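Local coordinates for protein UV damage endonuclease (Sulfolobus acidocaldarius, PDB 3TC3) that probably cleaves DNA at ultraviolet-induced and other lesions as a metal-dependent endonuclease of DNA repair, with a TIM-barrel fold that holds manganese, at residues R241-S253 with F276-V289. Sequence-based numbering, arbitrary orientation. Where two conformers were deposited one is given.
Sequences RRTWKDRPMIDYS and FVNEVDEVDIMLEV. With MN (manganese (II) ion), chain C.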
# COMPACT_ATOMS: atom_id res chain seq x y z
N ARG A 241 -7.40 -12.98 7.84
CA ARG A 241 -7.96 -13.61 6.59
C ARG A 241 -9.48 -13.50 6.40
O ARG A 241 -9.98 -13.31 5.29
CB ARG A 241 -7.51 -15.11 6.47
CG ARG A 241 -7.90 -15.83 5.22
CD ARG A 241 -7.48 -17.34 5.34
NE ARG A 241 -6.01 -17.45 5.46
CZ ARG A 241 -5.12 -17.27 4.47
NH1 ARG A 241 -5.50 -16.91 3.23
NH2 ARG A 241 -3.84 -17.40 4.77
N ARG A 242 -10.23 -13.65 7.49
CA ARG A 242 -11.68 -13.62 7.46
C ARG A 242 -12.23 -12.20 7.11
O ARG A 242 -13.41 -12.04 6.82
CB ARG A 242 -12.19 -14.14 8.79
CG ARG A 242 -11.60 -15.50 9.02
CD ARG A 242 -12.36 -16.32 10.07
NE ARG A 242 -12.85 -15.53 11.21
CZ ARG A 242 -12.39 -15.63 12.47
NH1 ARG A 242 -11.42 -16.50 12.78
NH2 ARG A 242 -12.90 -14.84 13.42
N THR A 243 -11.36 -11.17 7.13
CA THR A 243 -11.80 -9.83 6.76
C THR A 243 -11.68 -9.54 5.29
O THR A 243 -12.13 -8.50 4.86
CB THR A 243 -11.08 -8.72 7.53
OG1 THR A 243 -9.72 -8.65 7.09
CG2 THR A 243 -11.08 -9.02 9.07
N TRP A 244 -11.15 -10.51 4.53
CA TRP A 244 -11.00 -10.34 3.07
C TRP A 244 -12.00 -11.19 2.34
O TRP A 244 -12.17 -12.35 2.69
CB TRP A 244 -9.58 -10.71 2.61
CG TRP A 244 -8.57 -9.78 3.13
CD1 TRP A 244 -8.03 -9.79 4.40
CD2 TRP A 244 -7.83 -8.79 2.38
NE1 TRP A 244 -7.05 -8.78 4.52
CE2 TRP A 244 -6.89 -8.16 3.34
CE3 TRP A 244 -7.88 -8.30 1.10
CZ2 TRP A 244 -6.07 -7.08 3.00
CZ3 TRP A 244 -7.00 -7.25 0.76
CH2 TRP A 244 -6.14 -6.65 1.70
N LYS A 245 -12.49 -10.68 1.24
CA LYS A 245 -13.34 -11.55 0.42
C LYS A 245 -12.45 -12.35 -0.55
O LYS A 245 -12.75 -13.48 -0.91
CB LYS A 245 -14.44 -10.73 -0.28
CG LYS A 245 -15.68 -10.68 0.63
CD LYS A 245 -16.76 -9.74 0.14
CE LYS A 245 -17.73 -9.44 1.28
NZ LYS A 245 -17.11 -8.36 2.12
N ASP A 246 -11.31 -11.74 -0.91
CA ASP A 246 -10.34 -12.36 -1.83
C ASP A 246 -9.05 -12.74 -1.04
O ASP A 246 -9.06 -12.81 0.18
CB ASP A 246 -10.05 -11.43 -3.04
CG ASP A 246 -9.80 -9.98 -2.65
OD1 ASP A 246 -9.73 -9.68 -1.44
OD2 ASP A 246 -9.67 -9.10 -3.54
N ARG A 247 -7.94 -13.00 -1.73
CA ARG A 247 -6.77 -13.34 -1.02
C ARG A 247 -6.25 -12.12 -0.19
O ARG A 247 -6.13 -11.01 -0.68
CB ARG A 247 -5.72 -13.74 -2.04
CG ARG A 247 -4.50 -14.27 -1.43
CD ARG A 247 -3.44 -14.47 -2.46
NE ARG A 247 -3.72 -15.65 -3.25
CZ ARG A 247 -2.92 -16.08 -4.20
NH1 ARG A 247 -1.79 -15.44 -4.50
NH2 ARG A 247 -3.26 -17.17 -4.84
N PRO A 248 -5.86 -12.36 1.06
CA PRO A 248 -5.29 -11.23 1.84
C PRO A 248 -4.01 -10.70 1.34
O PRO A 248 -3.22 -11.42 0.68
CB PRO A 248 -5.08 -11.78 3.21
CG PRO A 248 -5.72 -13.10 3.22
CD PRO A 248 -5.92 -13.61 1.84
N MET A 249 -3.76 -9.41 1.63
CA MET A 249 -2.43 -8.85 1.50
C MET A 249 -1.80 -8.77 2.80
O MET A 249 -2.47 -8.43 3.78
CB MET A 249 -2.52 -7.46 0.95
CG MET A 249 -3.18 -7.33 -0.42
SD MET A 249 -3.37 -5.56 -0.92
CE MET A 249 -4.05 -5.75 -2.51
N ILE A 250 -0.49 -9.06 2.89
CA ILE A 250 0.26 -8.81 4.11
C ILE A 250 1.47 -7.94 3.81
O ILE A 250 2.01 -7.96 2.68
CB ILE A 250 0.70 -10.05 4.87
CG1 ILE A 250 1.61 -10.91 4.10
CG2 ILE A 250 -0.54 -10.97 5.20
CD1 ILE A 250 1.93 -12.24 4.85
N ASP A 251 1.88 -7.14 4.77
CA ASP A 251 3.13 -6.34 4.68
C ASP A 251 4.24 -7.00 5.44
O ASP A 251 4.09 -7.24 6.68
CB ASP A 251 2.96 -4.94 5.23
CG ASP A 251 2.13 -4.00 4.33
OD1 ASP A 251 2.02 -4.19 3.14
OD2 ASP A 251 1.71 -2.96 4.85
N TYR A 252 5.32 -7.40 4.76
CA TYR A 252 6.41 -8.10 5.40
C TYR A 252 7.57 -7.13 5.59
O TYR A 252 8.09 -6.54 4.63
CB TYR A 252 6.88 -9.32 4.56
CG TYR A 252 8.10 -9.97 5.22
CD1 TYR A 252 9.44 -9.57 4.90
CD2 TYR A 252 7.94 -11.00 6.14
CE1 TYR A 252 10.54 -10.15 5.49
CE2 TYR A 252 8.99 -11.64 6.67
CZ TYR A 252 10.31 -11.20 6.43
OH TYR A 252 11.33 -11.85 7.04
N SER A 253 8.04 -7.04 6.81
CA SER A 253 9.31 -6.33 7.09
C SER A 253 10.04 -6.97 8.20
O SER A 253 9.59 -7.96 8.74
CB SER A 253 9.07 -4.84 7.41
OG SER A 253 10.34 -4.19 7.18
N PHE A 276 9.07 -17.20 8.19
CA PHE A 276 7.77 -16.63 8.01
C PHE A 276 6.91 -17.41 7.01
O PHE A 276 5.72 -17.67 7.25
CB PHE A 276 7.98 -15.17 7.52
CG PHE A 276 6.71 -14.42 7.42
CD1 PHE A 276 6.15 -13.85 8.59
CD2 PHE A 276 6.08 -14.25 6.21
CE1 PHE A 276 5.00 -13.13 8.56
CE2 PHE A 276 4.81 -13.49 6.16
CZ PHE A 276 4.27 -13.02 7.36
N VAL A 277 7.44 -17.67 5.84
CA VAL A 277 6.58 -18.26 4.80
C VAL A 277 6.23 -19.72 5.18
O VAL A 277 5.26 -20.23 4.64
CB VAL A 277 7.18 -18.25 3.41
CG1 VAL A 277 7.29 -16.82 2.85
CG2 VAL A 277 8.46 -18.91 3.37
N ASN A 278 7.09 -20.38 5.96
CA ASN A 278 6.82 -21.80 6.21
C ASN A 278 5.55 -21.90 7.07
O ASN A 278 4.96 -22.99 7.13
CB ASN A 278 8.08 -22.59 6.73
CG ASN A 278 9.03 -23.03 5.59
OD1 ASN A 278 8.64 -23.80 4.72
ND2 ASN A 278 10.28 -22.51 5.58
N GLU A 279 5.13 -20.80 7.66
CA GLU A 279 3.94 -20.68 8.51
C GLU A 279 2.66 -20.32 7.73
O GLU A 279 1.55 -20.58 8.17
CB GLU A 279 4.20 -19.60 9.58
CG GLU A 279 5.32 -19.90 10.54
CD GLU A 279 5.00 -21.08 11.42
OE1 GLU A 279 3.85 -21.14 11.91
OE2 GLU A 279 5.86 -21.97 11.60
N VAL A 280 2.83 -19.77 6.54
CA VAL A 280 1.76 -19.04 5.87
C VAL A 280 1.51 -19.58 4.42
O VAL A 280 2.42 -20.14 3.75
CB VAL A 280 2.16 -17.50 5.91
CG1 VAL A 280 1.32 -16.68 5.08
CG2 VAL A 280 2.14 -17.00 7.35
N ASP A 281 0.31 -19.40 3.88
CA ASP A 281 0.07 -19.61 2.45
C ASP A 281 -1.14 -18.84 2.00
O ASP A 281 -1.86 -18.26 2.84
CB ASP A 281 -0.04 -21.12 2.05
CG ASP A 281 0.29 -21.40 0.55
OD1 ASP A 281 0.46 -20.50 -0.34
OD2 ASP A 281 0.43 -22.62 0.22
N GLU A 282 -1.30 -18.74 0.70
CA GLU A 282 -2.51 -18.15 0.14
C GLU A 282 -2.64 -16.68 0.59
O GLU A 282 -3.66 -16.27 1.15
CB GLU A 282 -3.76 -19.01 0.53
CG GLU A 282 -5.06 -18.40 0.12
CD GLU A 282 -5.53 -18.79 -1.28
OE1 GLU A 282 -5.71 -20.01 -1.54
OE2 GLU A 282 -5.77 -17.85 -2.10
N VAL A 283 -1.56 -15.93 0.37
CA VAL A 283 -1.48 -14.49 0.77
C VAL A 283 -0.55 -13.81 -0.19
O VAL A 283 0.38 -14.45 -0.75
CB VAL A 283 -0.94 -14.24 2.17
CG1 VAL A 283 -1.76 -14.78 3.29
CG2 VAL A 283 0.52 -14.80 2.34
N ASP A 284 -0.81 -12.55 -0.53
CA ASP A 284 0.13 -11.73 -1.34
C ASP A 284 0.99 -10.89 -0.42
O ASP A 284 0.45 -10.27 0.46
CB ASP A 284 -0.71 -10.88 -2.29
CG ASP A 284 -1.38 -11.77 -3.38
OD1 ASP A 284 -0.84 -12.88 -3.64
OD2 ASP A 284 -2.38 -11.28 -3.88
N ILE A 285 2.30 -11.02 -0.57
CA ILE A 285 3.27 -10.47 0.40
C ILE A 285 3.96 -9.22 -0.18
O ILE A 285 4.67 -9.31 -1.21
CB ILE A 285 4.34 -11.48 0.72
CG1 ILE A 285 3.76 -12.72 1.37
CG2 ILE A 285 5.36 -10.91 1.73
CD1 ILE A 285 4.85 -13.90 1.47
N MET A 286 3.76 -8.07 0.47
CA MET A 286 4.44 -6.83 0.02
C MET A 286 5.66 -6.60 0.85
O MET A 286 5.58 -6.50 2.11
CB MET A 286 3.50 -5.64 0.28
CG MET A 286 4.10 -4.27 -0.21
SD MET A 286 4.64 -4.25 -1.94
CE MET A 286 3.07 -4.62 -2.75
N LEU A 287 6.85 -6.64 0.25
CA LEU A 287 8.10 -6.40 1.01
C LEU A 287 8.41 -4.99 1.29
O LEU A 287 8.47 -4.17 0.34
CB LEU A 287 9.31 -7.02 0.25
CG LEU A 287 9.06 -8.45 -0.16
CD1 LEU A 287 10.25 -8.93 -1.04
CD2 LEU A 287 8.97 -9.41 1.09
N GLU A 288 8.44 -4.61 2.54
CA GLU A 288 8.73 -3.20 2.88
C GLU A 288 10.12 -3.12 3.49
O GLU A 288 10.35 -3.27 4.74
CB GLU A 288 7.72 -2.74 3.96
CG GLU A 288 6.30 -2.69 3.43
CD GLU A 288 5.35 -2.02 4.40
OE1 GLU A 288 5.45 -2.34 5.63
OE2 GLU A 288 4.46 -1.31 3.94
N VAL A 289 11.05 -3.26 2.56
CA VAL A 289 12.49 -3.17 2.95
C VAL A 289 13.16 -2.22 1.97
O VAL A 289 12.72 -1.95 0.86
CB VAL A 289 13.13 -4.55 2.95
CG1 VAL A 289 12.70 -5.34 4.23
CG2 VAL A 289 12.94 -5.32 1.63
MN MN C . 3.49 -2.00 6.76
O HOH W 1 2.95 -0.02 5.53
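Tyr-252 and Ile-250 meet Phe-276 on the helix side of a TIM barrel, where strands 249-252 and 283-287 run parallel as its last two, joined by five backbone hydrogen bonds. Helix 270-279 makes the beta-alpha-beta crossover between them. Tyr-252 sets its CD2/CE2 edge over one face of Phe-276, an edge-to-face pair with planes at 65°. CD1 of Ile-250 reaches that ring's edge, 3.4 Å from Phe-276 CE2. Ile-250 CG1 sits between its backbone N and carbonyl carbon (chi1 62°), which lays it alongside Ile-285 CG1. At the C-terminal strand ends, Asp-251 and Glu-288 stack their carboxylates, planes 28° apart. Manganese binds both acids and would offset their like charges: it lies 2.3 Å from Glu-288 OE1 and a longer 2.8 Å from Asp-251 OD2. Asp-220, Glu-195 and a water complete the site. Arg-78 salt-bridges both acids, and Gln-160 is a further polar partner of Asp-251. At the N-terminal ends, Arg-247 NH1 donates in its guanidinium plane to the syn side of Asp-284 OD1, while NE meets Glu-282 OE2 from above the carboxylate plane. Asp-284 OD2 pairs with Arg-23 and Arg-117. Arg-241 NH2 bonds Asp-281 O, and its NH1 bonds Glu-282 O, nearly straight at 2.8 Å.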